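Local coordinates for protein kinase domain-containing protein (Chaetomium thermophilum, PDB 6Z3U) that probably phosphorylates serine and threonine residues of other proteins, including the RNA polymerase II C-terminal repeats, as the cyclin-dependent kinase of the CDK-activating kinase complex, at residues 211-216 with 373-378; 151-156 with 201-206; 321-324 with 328-331. One frame throughout, in Å; residues are numbered along the deposited sequence.

All three contacts lie within the protein kinase domain. Contact 2 comes first along the chain and closes before contact 1 opens. Contact 3 is nested inside the long loop that contact 1 closes. Contacts 1 and 2 both use helix 194-213, and their centres are 12 Å apart. They also touch, with Leu378 and Met377 packing on Thr205. Contact 2 joins the loop before strand 157-162 to helix 194-213, and contact 1 joins that helix to helix 374-378. Contact 3 stands apart, with its nearest atoms about 17 Å from contact 1 and about 24 Å from contact 2. It lies in a peripheral loop between helices 301-311 and 342-349.

Contact 1. Residues 211-216 with 373-378; sequences CHENFI and TAREML
Glu213 and Arg375 form a salt bridge in which a single carboxylate oxygen, OE1, receives both terminal nitrogens of the guanidinium. The two nitrogens share OE1 unequally. Arg375 NH2 lies 2.8 Å from Glu213 OE1, with an N-H...O angle of 164°. The second bond, from Arg375 NH1 to Glu213 OE1, is weak at 3.4 Å. OE1 lies at the guanidinium edge, almost in its plane. The carboxylate and guanidinium planes are 75° apart, and NH2 reaches OE1 from above the carboxylate plane. This differs from the flat, two-oxygen pairing of many carboxylate-guanidinium bridges. The Arg375 chain starts with CG anti to the backbone N and then bends at chi3 (-80°), which swings the guanidinium across to helix 194-213.

His212 ND1 makes a van der Waals contact with Ala374 CB at 4.2 Å, oblique to the ring. His212 is also hydrogen-bonded through NE2 to Asp278.

Both helices belong to the C-lobe, and helix 194-213 leads toward the catalytic loop with Asp220, the predicted proton acceptor. Phe215, with positive phi, is the C-prime residue of a Schellman motif closing helix 194-213. Ile216 N bonds Cys211 O, and Phe215 N bonds His212 O. Thr373 and Glu376 form a capping box at the start of helix 374-378.

Arg375 also packs on Trp209, and on Phe6 of the RING-type domain-containing chain. Helix 276-291 completes the packing through Ile279, which touches His212, Ala374 and Met377, while helix 136-148 covers Cys211 and Ile216.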
ATOM      1  N   CYS B 211      -6.101  10.640   0.359  1.00 31.14           N
ATOM      2  CA  CYS B 211      -5.459   9.546   1.078  1.00 21.09           C
ATOM      3  C   CYS B 211      -6.499   8.672   1.765  1.00 24.70           C
ATOM      4  O   CYS B 211      -6.508   7.447   1.603  1.00 34.50           O
ATOM      5  CB  CYS B 211      -4.472  10.099   2.104  1.00 20.78           C
ATOM      6  SG  CYS B 211      -2.981  10.819   1.400  1.00 20.87           S
ATOM      7  N   HIS B 212      -7.395   9.294   2.532  1.00 21.85           N
ATOM      8  CA  HIS B 212      -8.397   8.524   3.256  1.00 24.47           C
ATOM      9  C   HIS B 212      -9.422   7.914   2.312  1.00 24.34           C
ATOM     10  O   HIS B 212      -9.939   6.824   2.584  1.00 22.04           O
ATOM     11  CB  HIS B 212      -9.075   9.415   4.295  1.00 20.84           C
ATOM     12  CG  HIS B 212      -8.139   9.932   5.343  1.00 20.47           C
ATOM     13  ND1 HIS B 212      -8.545  10.773   6.355  1.00 20.24           N
ATOM     14  CD2 HIS B 212      -6.815   9.727   5.533  1.00 20.45           C
ATOM     15  CE1 HIS B 212      -7.511  11.064   7.124  1.00 20.17           C
ATOM     16  NE2 HIS B 212      -6.449  10.441   6.646  1.00 20.27           N
ATOM     17  N   GLU B 213      -9.726   8.591   1.202  1.00 29.62           N
ATOM     18  CA  GLU B 213     -10.614   8.008   0.202  1.00 29.46           C
ATOM     19  C   GLU B 213     -10.069   6.681  -0.309  1.00 29.29           C
ATOM     20  O   GLU B 213     -10.842   5.809  -0.722  1.00 34.13           O
ATOM     21  CB  GLU B 213     -10.812   8.986  -0.957  1.00 33.46           C
ATOM     22  CG  GLU B 213     -12.179   8.903  -1.636  1.00 37.72           C
ATOM     23  CD  GLU B 213     -13.326   9.285  -0.712  1.00 43.99           C
ATOM     24  OE1 GLU B 213     -14.469   8.851  -0.972  1.00 51.47           O
ATOM     25  OE2 GLU B 213     -13.090  10.026   0.267  1.00 36.89           O
ATOM     26  N   ASN B 214      -8.744   6.516  -0.294  1.00 29.18           N
ATOM     27  CA  ASN B 214      -8.087   5.282  -0.703  1.00 28.45           C
ATOM     28  C   ASN B 214      -7.583   4.473   0.486  1.00 24.26           C
ATOM     29  O   ASN B 214      -6.696   3.626   0.325  1.00 23.83           O
ATOM     30  CB  ASN B 214      -6.931   5.596  -1.652  1.00 28.90           C
ATOM     31  CG  ASN B 214      -7.404   6.169  -2.968  1.00 31.59           C
ATOM     32  OD1 ASN B 214      -7.597   5.441  -3.944  1.00 38.14           O
ATOM     33  ND2 ASN B 214      -7.617   7.477  -2.998  1.00 35.42           N
ATOM     34  N   PHE B 215      -8.120   4.731   1.678  1.00 30.18           N
ATOM     35  CA  PHE B 215      -7.836   3.929   2.866  1.00 26.19           C
ATOM     36  C   PHE B 215      -6.339   3.891   3.164  1.00 24.35           C
ATOM     37  O   PHE B 215      -5.746   2.832   3.374  1.00 26.28           O
ATOM     38  CB  PHE B 215      -8.403   2.516   2.715  1.00 29.65           C
ATOM     39  CG  PHE B 215      -9.788   2.482   2.142  1.00 26.30           C
ATOM     40  CD1 PHE B 215     -10.859   2.985   2.861  1.00 25.86           C
ATOM     41  CD2 PHE B 215     -10.021   1.936   0.892  1.00 24.16           C
ATOM     42  CE1 PHE B 215     -12.134   2.955   2.340  1.00 33.48           C
ATOM     43  CE2 PHE B 215     -11.293   1.900   0.367  1.00 25.05           C
ATOM     44  CZ  PHE B 215     -12.351   2.410   1.089  1.00 36.53           C
ATOM     45  N   ILE B 216      -5.730   5.073   3.192  1.00 29.02           N
ATOM     46  CA  ILE B 216      -4.310   5.228   3.479  1.00 23.11           C
ATOM     47  C   ILE B 216      -4.153   6.337   4.506  1.00 21.70           C
ATOM     48  O   ILE B 216      -4.718   7.424   4.344  1.00 21.29           O
ATOM     49  CB  ILE B 216      -3.505   5.554   2.209  1.00 22.21           C
ATOM     50  CG1 ILE B 216      -3.571   4.389   1.224  1.00 22.74           C
ATOM     51  CG2 ILE B 216      -2.063   5.867   2.567  1.00 22.25           C
ATOM     52  CD1 ILE B 216      -3.232   4.777  -0.194  1.00 30.41           C
ATOM     53  N   THR B 373     -13.990  14.981   9.865  1.00 28.68           N
ATOM     54  CA  THR B 373     -13.333  14.133   8.882  1.00 29.14           C
ATOM     55  C   THR B 373     -12.873  14.967   7.689  1.00 29.46           C
ATOM     56  O   THR B 373     -13.255  16.125   7.521  1.00 42.03           O
ATOM     57  CB  THR B 373     -14.273  13.024   8.416  1.00 31.28           C
ATOM     58  OG1 THR B 373     -15.335  13.592   7.638  1.00 36.10           O
ATOM     59  CG2 THR B 373     -14.852  12.284   9.610  1.00 31.55           C
ATOM     60  N   ALA B 374     -12.040  14.358   6.844  1.00 26.12           N
ATOM     61  CA  ALA B 374     -11.528  15.083   5.686  1.00 24.87           C
ATOM     62  C   ALA B 374     -12.646  15.427   4.709  1.00 27.88           C
ATOM     63  O   ALA B 374     -12.679  16.538   4.165  1.00 37.06           O
ATOM     64  CB  ALA B 374     -10.439  14.267   4.993  1.00 24.32           C
ATOM     65  N   ARG B 375     -13.577  14.498   4.473  1.00 33.02           N
ATOM     66  CA  ARG B 375     -14.701  14.798   3.591  1.00 27.39           C
ATOM     67  C   ARG B 375     -15.560  15.915   4.170  1.00 30.08           C
ATOM     68  O   ARG B 375     -15.904  16.876   3.472  1.00 34.19           O
ATOM     69  CB  ARG B 375     -15.542  13.544   3.353  1.00 37.79           C
ATOM     70  CG  ARG B 375     -16.971  13.840   2.906  1.00 36.75           C
ATOM     71  CD  ARG B 375     -17.710  12.586   2.439  1.00 58.24           C
ATOM     72  NE  ARG B 375     -17.362  12.214   1.067  1.00 73.08           N
ATOM     73  CZ  ARG B 375     -16.630  11.155   0.720  1.00 80.25           C
ATOM     74  NH1 ARG B 375     -16.150  10.322   1.638  1.00 72.78           N
ATOM     75  NH2 ARG B 375     -16.380  10.924  -0.564  1.00 67.73           N
ATOM     76  N   GLU B 376     -15.907  15.810   5.453  1.00 31.12           N
ATOM     77  CA  GLU B 376     -16.648  16.890   6.096  1.00 28.48           C
ATOM     78  C   GLU B 376     -15.890  18.203   5.970  1.00 27.62           C
ATOM     79  O   GLU B 376     -16.490  19.264   5.768  1.00 36.35           O
ATOM     80  CB  GLU B 376     -16.890  16.558   7.567  1.00 28.94           C
ATOM     81  CG  GLU B 376     -17.821  15.385   7.806  1.00 30.06           C
ATOM     82  CD  GLU B 376     -17.833  14.949   9.259  1.00 33.93           C
ATOM     83  OE1 GLU B 376     -16.927  15.372  10.007  1.00 36.04           O
ATOM     84  OE2 GLU B 376     -18.740  14.186   9.655  1.00 34.59           O
ATOM     85  N   MET B 377     -14.562  18.141   6.065  1.00 29.27           N
ATOM     86  CA  MET B 377     -13.752  19.349   5.984  1.00 25.78           C
ATOM     87  C   MET B 377     -13.946  20.052   4.650  1.00 26.16           C
ATOM     88  O   MET B 377     -14.031  21.285   4.597  1.00 35.39           O
ATOM     89  CB  MET B 377     -12.284  18.982   6.199  1.00 26.73           C
ATOM     90  CG  MET B 377     -11.451  20.069   6.845  1.00 34.91           C
ATOM     91  SD  MET B 377      -9.802  19.485   7.283  1.00 27.55           S
ATOM     92  CE  MET B 377     -10.209  18.402   8.648  1.00 23.83           C
ATOM     93  N   LEU B 378     -14.032  19.286   3.560  1.00 27.50           N
ATOM     94  CA  LEU B 378     -14.134  19.887   2.235  1.00 35.68           C
ATOM     95  C   LEU B 378     -15.479  20.555   1.988  1.00 35.01           C
ATOM     96  O   LEU B 378     -15.561  21.453   1.144  1.00 40.07           O
ATOM     97  CB  LEU B 378     -13.884  18.831   1.157  1.00 34.43           C
ATOM     98  CG  LEU B 378     -12.439  18.350   1.020  1.00 36.09           C
ATOM     99  CD1 LEU B 378     -12.362  17.186   0.048  1.00 41.00           C
ATOM    100  CD2 LEU B 378     -11.524  19.486   0.565  1.00 38.12           C
TER

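Contact 2. Residues 151-156 with 201-206; sequences HPNIIG and MGMLTR
Asn153 and His151 meet helix 194-213 through van der Waals contacts. The Asn153 amide lies across the helix surface at Met203 and Arg206. Its ND2 is 3.4 Å from Met203 CB, and its OD1 is 3.8 Å from Arg206 CB. The Asn153 side chain runs at about a right angle to that of Met203. The stem of the asparagine is close to the helix backbone too, with Asn153 CB 3.7 Å from Met203 O. His151 brings an edge of its ring, through CE1, to within 3.8 Å of Arg206 CB. It thus touches the root of the arginine, whose extended chain leads away to a weak hydrogen bond from NE to Pro5 O of the RING-type domain-containing chain.

Polar bonds hold the loop in shape. Residues His151 to Ile154 make a type I beta turn. Within it, Asn153 N gives to His151 ND1 at 3.2 Å, the donor standing 35° out of the ring plane. With CG anti to the backbone N (chi1 -167°), the ring lies beside Asn153. Asn153 ND2 finds its polar partners elsewhere, in Glu233 OE2 and Val234 O.

Ring stacking adds a further link, since His151 stacks with Trp210 of the same helix. The turn belongs to the alpha-C to beta-4 loop of protein kinases, between helix 136-148 and strand 157-162, here joined to C-lobe helix 194-213. Asn153 and Ile155 are joined by backbone bonds to Leu236 of strand 234-236. Helix 276-291 packs on Met201 and Leu204, and helix 374-378 on Thr205 and Arg206.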
ATOM      1  N   HIS B 151      -3.663  12.145  -8.236  1.00 31.12           N
ATOM      2  CA  HIS B 151      -4.306  13.320  -7.658  1.00 34.59           C
ATOM      3  C   HIS B 151      -3.381  14.529  -7.749  1.00 38.58           C
ATOM      4  O   HIS B 151      -2.165  14.393  -7.584  1.00 41.18           O
ATOM      5  CB  HIS B 151      -4.677  13.067  -6.201  1.00 38.34           C
ATOM      6  CG  HIS B 151      -5.612  14.091  -5.635  1.00 36.47           C
ATOM      7  ND1 HIS B 151      -5.176  15.197  -4.937  1.00 36.38           N
ATOM      8  CD2 HIS B 151      -6.963  14.176  -5.668  1.00 33.19           C
ATOM      9  CE1 HIS B 151      -6.219  15.918  -4.564  1.00 43.40           C
ATOM     10  NE2 HIS B 151      -7.315  15.320  -4.993  1.00 40.11           N
ATOM     11  N   PRO B 152      -3.919  15.729  -8.003  1.00 36.69           N
ATOM     12  CA  PRO B 152      -3.040  16.887  -8.240  1.00 36.10           C
ATOM     13  C   PRO B 152      -2.293  17.367  -7.007  1.00 30.67           C
ATOM     14  O   PRO B 152      -1.309  18.100  -7.153  1.00 23.80           O
ATOM     15  CB  PRO B 152      -4.005  17.970  -8.749  1.00 40.15           C
ATOM     16  CG  PRO B 152      -5.276  17.253  -9.089  1.00 38.93           C
ATOM     17  CD  PRO B 152      -5.339  16.080  -8.176  1.00 37.08           C
ATOM     18  N   ASN B 153      -2.735  17.002  -5.803  1.00 37.98           N
ATOM     19  CA  ASN B 153      -2.100  17.446  -4.568  1.00 34.92           C
ATOM     20  C   ASN B 153      -1.315  16.332  -3.882  1.00 32.80           C
ATOM     21  O   ASN B 153      -1.024  16.430  -2.685  1.00 31.58           O
ATOM     22  CB  ASN B 153      -3.153  18.018  -3.622  1.00 33.78           C
ATOM     23  CG  ASN B 153      -3.889  19.195  -4.224  1.00 29.90           C
ATOM     24  OD1 ASN B 153      -5.089  19.122  -4.488  1.00 39.55           O
ATOM     25  ND2 ASN B 153      -3.171  20.288  -4.449  1.00 27.35           N
ATOM     26  N   ILE B 154      -0.968  15.275  -4.612  1.00 30.71           N
ATOM     27  CA  ILE B 154      -0.085  14.223  -4.125  1.00 28.17           C
ATOM     28  C   ILE B 154       1.085  14.126  -5.093  1.00 30.91           C
ATOM     29  O   ILE B 154       0.882  14.065  -6.311  1.00 32.01           O
ATOM     30  CB  ILE B 154      -0.804  12.867  -4.008  1.00 33.21           C
ATOM     31  CG1 ILE B 154      -2.036  12.974  -3.104  1.00 33.15           C
ATOM     32  CG2 ILE B 154       0.154  11.812  -3.464  1.00 29.62           C
ATOM     33  CD1 ILE B 154      -1.717  13.080  -1.630  1.00 28.01           C
ATOM     34  N   ILE B 155       2.306  14.108  -4.552  1.00 30.35           N
ATOM     35  CA  ILE B 155       3.488  14.061  -5.405  1.00 32.31           C
ATOM     36  C   ILE B 155       3.401  12.849  -6.315  1.00 37.64           C
ATOM     37  O   ILE B 155       3.163  11.719  -5.864  1.00 44.40           O
ATOM     38  CB  ILE B 155       4.764  14.043  -4.551  1.00 30.89           C
ATOM     39  CG1 ILE B 155       5.996  14.192  -5.443  1.00 26.94           C
ATOM     40  CG2 ILE B 155       4.854  12.757  -3.742  1.00 47.70           C
ATOM     41  CD1 ILE B 155       7.285  14.332  -4.673  1.00 33.59           C
ATOM     42  N   GLY B 156       3.577  13.069  -7.616  1.00 35.30           N
ATOM     43  CA  GLY B 156       3.404  12.017  -8.592  1.00 31.19           C
ATOM     44  C   GLY B 156       4.662  11.179  -8.754  1.00 28.27           C
ATOM     45  O   GLY B 156       5.745  11.716  -8.980  1.00 31.23           O
ATOM     46  N   MET B 201      -4.625  25.508   2.421  1.00 19.11           N
ATOM     47  CA  MET B 201      -5.397  24.542   3.193  1.00 18.76           C
ATOM     48  C   MET B 201      -6.336  23.741   2.301  1.00 19.02           C
ATOM     49  O   MET B 201      -6.569  22.552   2.545  1.00 18.94           O
ATOM     50  CB  MET B 201      -6.181  25.267   4.286  1.00 28.81           C
ATOM     51  CG  MET B 201      -5.326  25.765   5.438  1.00 23.09           C
ATOM     52  SD  MET B 201      -4.528  24.428   6.341  1.00 18.16           S
ATOM     53  CE  MET B 201      -5.955  23.513   6.913  1.00 18.07           C
ATOM     54  N   GLY B 202      -6.892  24.373   1.264  1.00 22.87           N
ATOM     55  CA  GLY B 202      -7.713  23.635   0.318  1.00 19.83           C
ATOM     56  C   GLY B 202      -6.945  22.521  -0.365  1.00 21.57           C
ATOM     57  O   GLY B 202      -7.468  21.423  -0.569  1.00 25.14           O
ATOM     58  N   MET B 203      -5.694  22.793  -0.739  1.00 26.86           N
ATOM     59  CA  MET B 203      -4.855  21.766  -1.346  1.00 25.60           C
ATOM     60  C   MET B 203      -4.557  20.648  -0.354  1.00 23.05           C
ATOM     61  O   MET B 203      -4.743  19.464  -0.663  1.00 24.17           O
ATOM     62  CB  MET B 203      -3.562  22.404  -1.852  1.00 24.57           C
ATOM     63  CG  MET B 203      -3.789  23.384  -2.986  1.00 21.48           C
ATOM     64  SD  MET B 203      -2.360  24.425  -3.307  1.00 29.47           S
ATOM     65  CE  MET B 203      -2.952  25.398  -4.688  1.00 27.86           C
ATOM     66  N   LEU B 204      -4.089  21.006   0.842  1.00 24.94           N
ATOM     67  CA  LEU B 204      -3.785  20.003   1.860  1.00 19.37           C
ATOM     68  C   LEU B 204      -5.010  19.154   2.181  1.00 19.23           C
ATOM     69  O   LEU B 204      -4.921  17.924   2.264  1.00 19.32           O
ATOM     70  CB  LEU B 204      -3.256  20.687   3.121  1.00 19.04           C
ATOM     71  CG  LEU B 204      -3.099  19.808   4.362  1.00 18.84           C
ATOM     72  CD1 LEU B 204      -2.243  18.601   4.051  1.00 30.97           C
ATOM     73  CD2 LEU B 204      -2.500  20.603   5.512  1.00 18.67           C
ATOM     74  N   THR B 205      -6.167  19.793   2.364  1.00 19.10           N
ATOM     75  CA  THR B 205      -7.364  19.043   2.727  1.00 19.09           C
ATOM     76  C   THR B 205      -7.750  18.061   1.627  1.00 27.86           C
ATOM     77  O   THR B 205      -8.153  16.927   1.912  1.00 28.72           O
ATOM     78  CB  THR B 205      -8.517  20.003   3.022  1.00 25.00           C
ATOM     79  OG1 THR B 205      -8.124  20.922   4.049  1.00 27.65           O
ATOM     80  CG2 THR B 205      -9.751  19.245   3.487  1.00 32.14           C
ATOM     81  N   ARG B 206      -7.611  18.465   0.362  1.00 27.95           N
ATOM     82  CA  ARG B 206      -7.893  17.535  -0.726  1.00 30.42           C
ATOM     83  C   ARG B 206      -6.905  16.375  -0.722  1.00 30.67           C
ATOM     84  O   ARG B 206      -7.284  15.227  -0.982  1.00 32.40           O
ATOM     85  CB  ARG B 206      -7.858  18.257  -2.072  1.00 30.24           C
ATOM     86  CG  ARG B 206      -9.026  19.200  -2.316  1.00 36.23           C
ATOM     87  CD  ARG B 206      -9.035  19.686  -3.762  1.00 47.79           C
ATOM     88  NE  ARG B 206     -10.163  20.568  -4.049  1.00 48.47           N
ATOM     89  CZ  ARG B 206     -10.120  21.897  -3.993  1.00 61.95           C
ATOM     90  NH1 ARG B 206      -8.997  22.525  -3.661  1.00 55.23           N
ATOM     91  NH2 ARG B 206     -11.210  22.601  -4.271  1.00 64.78           N
TER

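Contact 3. Residues 321-324 with 328-331; sequences PGVS and EWWD
Trp329 lays one face of its indole over the backbone of Ser324. Its CB is already part of the contact, 3.7 Å from Val323 O. The first torsion sets CG anti to the backbone N (chi1 170°) and brings the ring face to Ser324 CA.

At the root of the ring, Trp329 CG lies 3.7 Å from Ser324 CA. This is the heart of the contact. Ser324 CA sits 3.7 Å from the centroid of the Trp329 five-membered ring and only 9° off its normal. The result is a CH-pi interaction over the face.

Further round the small ring, Trp329 CD1 is 3.6 Å from Val323 O. The same carbon meets Val323 CG2 at 4.2 Å, an apolar touch between side chains. Trp329 NE1 passes Ser324 CA at 4.0 Å. At the ring fusion, Trp329 CE2 comes to 4.1 Å from Ser324 CB. On the six-membered ring, Trp329 CE3 is 4.0 Å from Ser324 O. So the small ring and the fusion carry most of the contact.

The serine hydroxyl is used elsewhere. Ser324 OG is hydrogen-bonded to Glu317 OE1, while Glu317 OE2 takes the backbone N of Gly322. Glu317 therefore fastens two points of the segment beneath the indole. Phe268 meets the Trp329 ring with planes at about 60° and also touches Val323. Trp329 touches a crystal neighbour as well.

Both segments belong to the loop between helix 301-311 and helix 342-349. This is the region of the insert characteristic of CMGC kinases, where a tryptophan here packs on the start of a short 3-10 segment.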
ATOM      1  N   PRO B 321     -14.854   9.609  26.865  1.00 52.47           N
ATOM      2  CA  PRO B 321     -15.000   8.383  27.660  1.00 47.88           C
ATOM      3  C   PRO B 321     -13.927   7.359  27.326  1.00 43.89           C
ATOM      4  O   PRO B 321     -13.632   7.093  26.159  1.00 41.28           O
ATOM      5  CB  PRO B 321     -16.398   7.883  27.276  1.00 43.74           C
ATOM      6  CG  PRO B 321     -17.130   9.104  26.846  1.00 46.94           C
ATOM      7  CD  PRO B 321     -16.105   9.977  26.180  1.00 53.11           C
ATOM      8  N   GLY B 322     -13.342   6.778  28.372  1.00 42.93           N
ATOM      9  CA  GLY B 322     -12.321   5.769  28.228  1.00 42.60           C
ATOM     10  C   GLY B 322     -10.930   6.299  27.975  1.00 41.01           C
ATOM     11  O   GLY B 322     -10.006   5.496  27.802  1.00 41.24           O
ATOM     12  N   VAL B 323     -10.747   7.621  27.945  1.00 50.40           N
ATOM     13  CA  VAL B 323      -9.432   8.180  27.641  1.00 51.64           C
ATOM     14  C   VAL B 323      -8.406   7.716  28.668  1.00 46.53           C
ATOM     15  O   VAL B 323      -7.280   7.344  28.318  1.00 38.59           O
ATOM     16  CB  VAL B 323      -9.510   9.717  27.563  1.00 44.10           C
ATOM     17  CG1 VAL B 323      -9.915  10.309  28.905  1.00 45.05           C
ATOM     18  CG2 VAL B 323      -8.183  10.298  27.090  1.00 43.81           C
ATOM     19  N   SER B 324      -8.782   7.717  29.949  1.00 45.97           N
ATOM     20  CA  SER B 324      -7.867   7.310  31.010  1.00 44.39           C
ATOM     21  C   SER B 324      -7.494   5.834  30.939  1.00 49.55           C
ATOM     22  O   SER B 324      -6.650   5.389  31.724  1.00 43.84           O
ATOM     23  CB  SER B 324      -8.485   7.613  32.376  1.00 48.28           C
ATOM     24  OG  SER B 324      -9.690   6.890  32.557  1.00 53.82           O
ATOM     25  N   GLU B 328      -0.983   4.328  27.361  1.00 44.62           N
ATOM     26  CA  GLU B 328       0.026   5.239  27.886  1.00 46.71           C
ATOM     27  C   GLU B 328      -0.598   6.574  28.260  1.00 37.90           C
ATOM     28  O   GLU B 328      -0.005   7.638  28.064  1.00 35.57           O
ATOM     29  CB  GLU B 328       1.157   5.437  26.878  1.00 49.22           C
ATOM     30  CG  GLU B 328       1.987   4.188  26.633  1.00 49.27           C
ATOM     31  CD  GLU B 328       2.883   4.316  25.418  1.00 59.45           C
ATOM     32  OE1 GLU B 328       3.889   5.051  25.496  1.00 57.97           O
ATOM     33  OE2 GLU B 328       2.575   3.684  24.384  1.00 66.35           O
ATOM     34  N   TRP B 329      -1.813   6.536  28.798  1.00 40.67           N
ATOM     35  CA  TRP B 329      -2.454   7.756  29.265  1.00 42.51           C
ATOM     36  C   TRP B 329      -1.621   8.405  30.361  1.00 38.08           C
ATOM     37  O   TRP B 329      -1.153   7.733  31.285  1.00 39.41           O
ATOM     38  CB  TRP B 329      -3.855   7.454  29.789  1.00 48.84           C
ATOM     39  CG  TRP B 329      -4.478   8.619  30.488  1.00 39.05           C
ATOM     40  CD1 TRP B 329      -5.094   9.688  29.909  1.00 38.09           C
ATOM     41  CD2 TRP B 329      -4.530   8.842  31.901  1.00 40.64           C
ATOM     42  NE1 TRP B 329      -5.537  10.559  30.874  1.00 38.97           N
ATOM     43  CE2 TRP B 329      -5.201  10.063  32.106  1.00 40.63           C
ATOM     44  CE3 TRP B 329      -4.078   8.125  33.013  1.00 43.45           C
ATOM     45  CZ2 TRP B 329      -5.431  10.583  33.378  1.00 51.39           C
ATOM     46  CZ3 TRP B 329      -4.307   8.643  34.274  1.00 44.99           C
ATOM     47  CH2 TRP B 329      -4.977   9.860  34.447  1.00 45.75           C
ATOM     48  N   TRP B 330      -1.446   9.719  30.262  1.00 42.05           N
ATOM     49  CA  TRP B 330      -0.709  10.465  31.268  1.00 45.11           C
ATOM     50  C   TRP B 330      -1.311  11.856  31.389  1.00 43.94           C
ATOM     51  O   TRP B 330      -1.783  12.432  30.407  1.00 46.79           O
ATOM     52  CB  TRP B 330       0.781  10.553  30.930  1.00 44.81           C
ATOM     53  CG  TRP B 330       1.562  11.341  31.931  1.00 47.52           C
ATOM     54  CD1 TRP B 330       2.094  10.883  33.102  1.00 44.82           C
ATOM     55  CD2 TRP B 330       1.902  12.729  31.851  1.00 47.39           C
ATOM     56  NE1 TRP B 330       2.744  11.902  33.755  1.00 46.54           N
ATOM     57  CE2 TRP B 330       2.640  13.045  33.008  1.00 46.42           C
ATOM     58  CE3 TRP B 330       1.656  13.735  30.912  1.00 49.70           C
ATOM     59  CZ2 TRP B 330       3.135  14.323  33.252  1.00 57.36           C
ATOM     60  CZ3 TRP B 330       2.147  15.004  31.155  1.00 49.52           C
ATOM     61  CH2 TRP B 330       2.878  15.287  32.315  1.00 57.30           C
ATOM     62  N   ASP B 331      -1.299  12.382  32.613  1.00 46.36           N
ATOM     63  CA  ASP B 331      -1.839  13.696  32.910  1.00 48.47           C
ATOM     64  C   ASP B 331      -0.857  14.416  33.825  1.00 54.76           C
ATOM     65  O   ASP B 331      -0.296  13.794  34.738  1.00 58.73           O
ATOM     66  CB  ASP B 331      -3.213  13.598  33.586  1.00 52.92           C
ATOM     67  CG  ASP B 331      -3.901  14.940  33.701  1.00 61.05           C
ATOM     68  OD1 ASP B 331      -4.300  15.491  32.653  1.00 54.06           O
ATOM     69  OD2 ASP B 331      -4.039  15.444  34.836  1.00 69.13           O
TER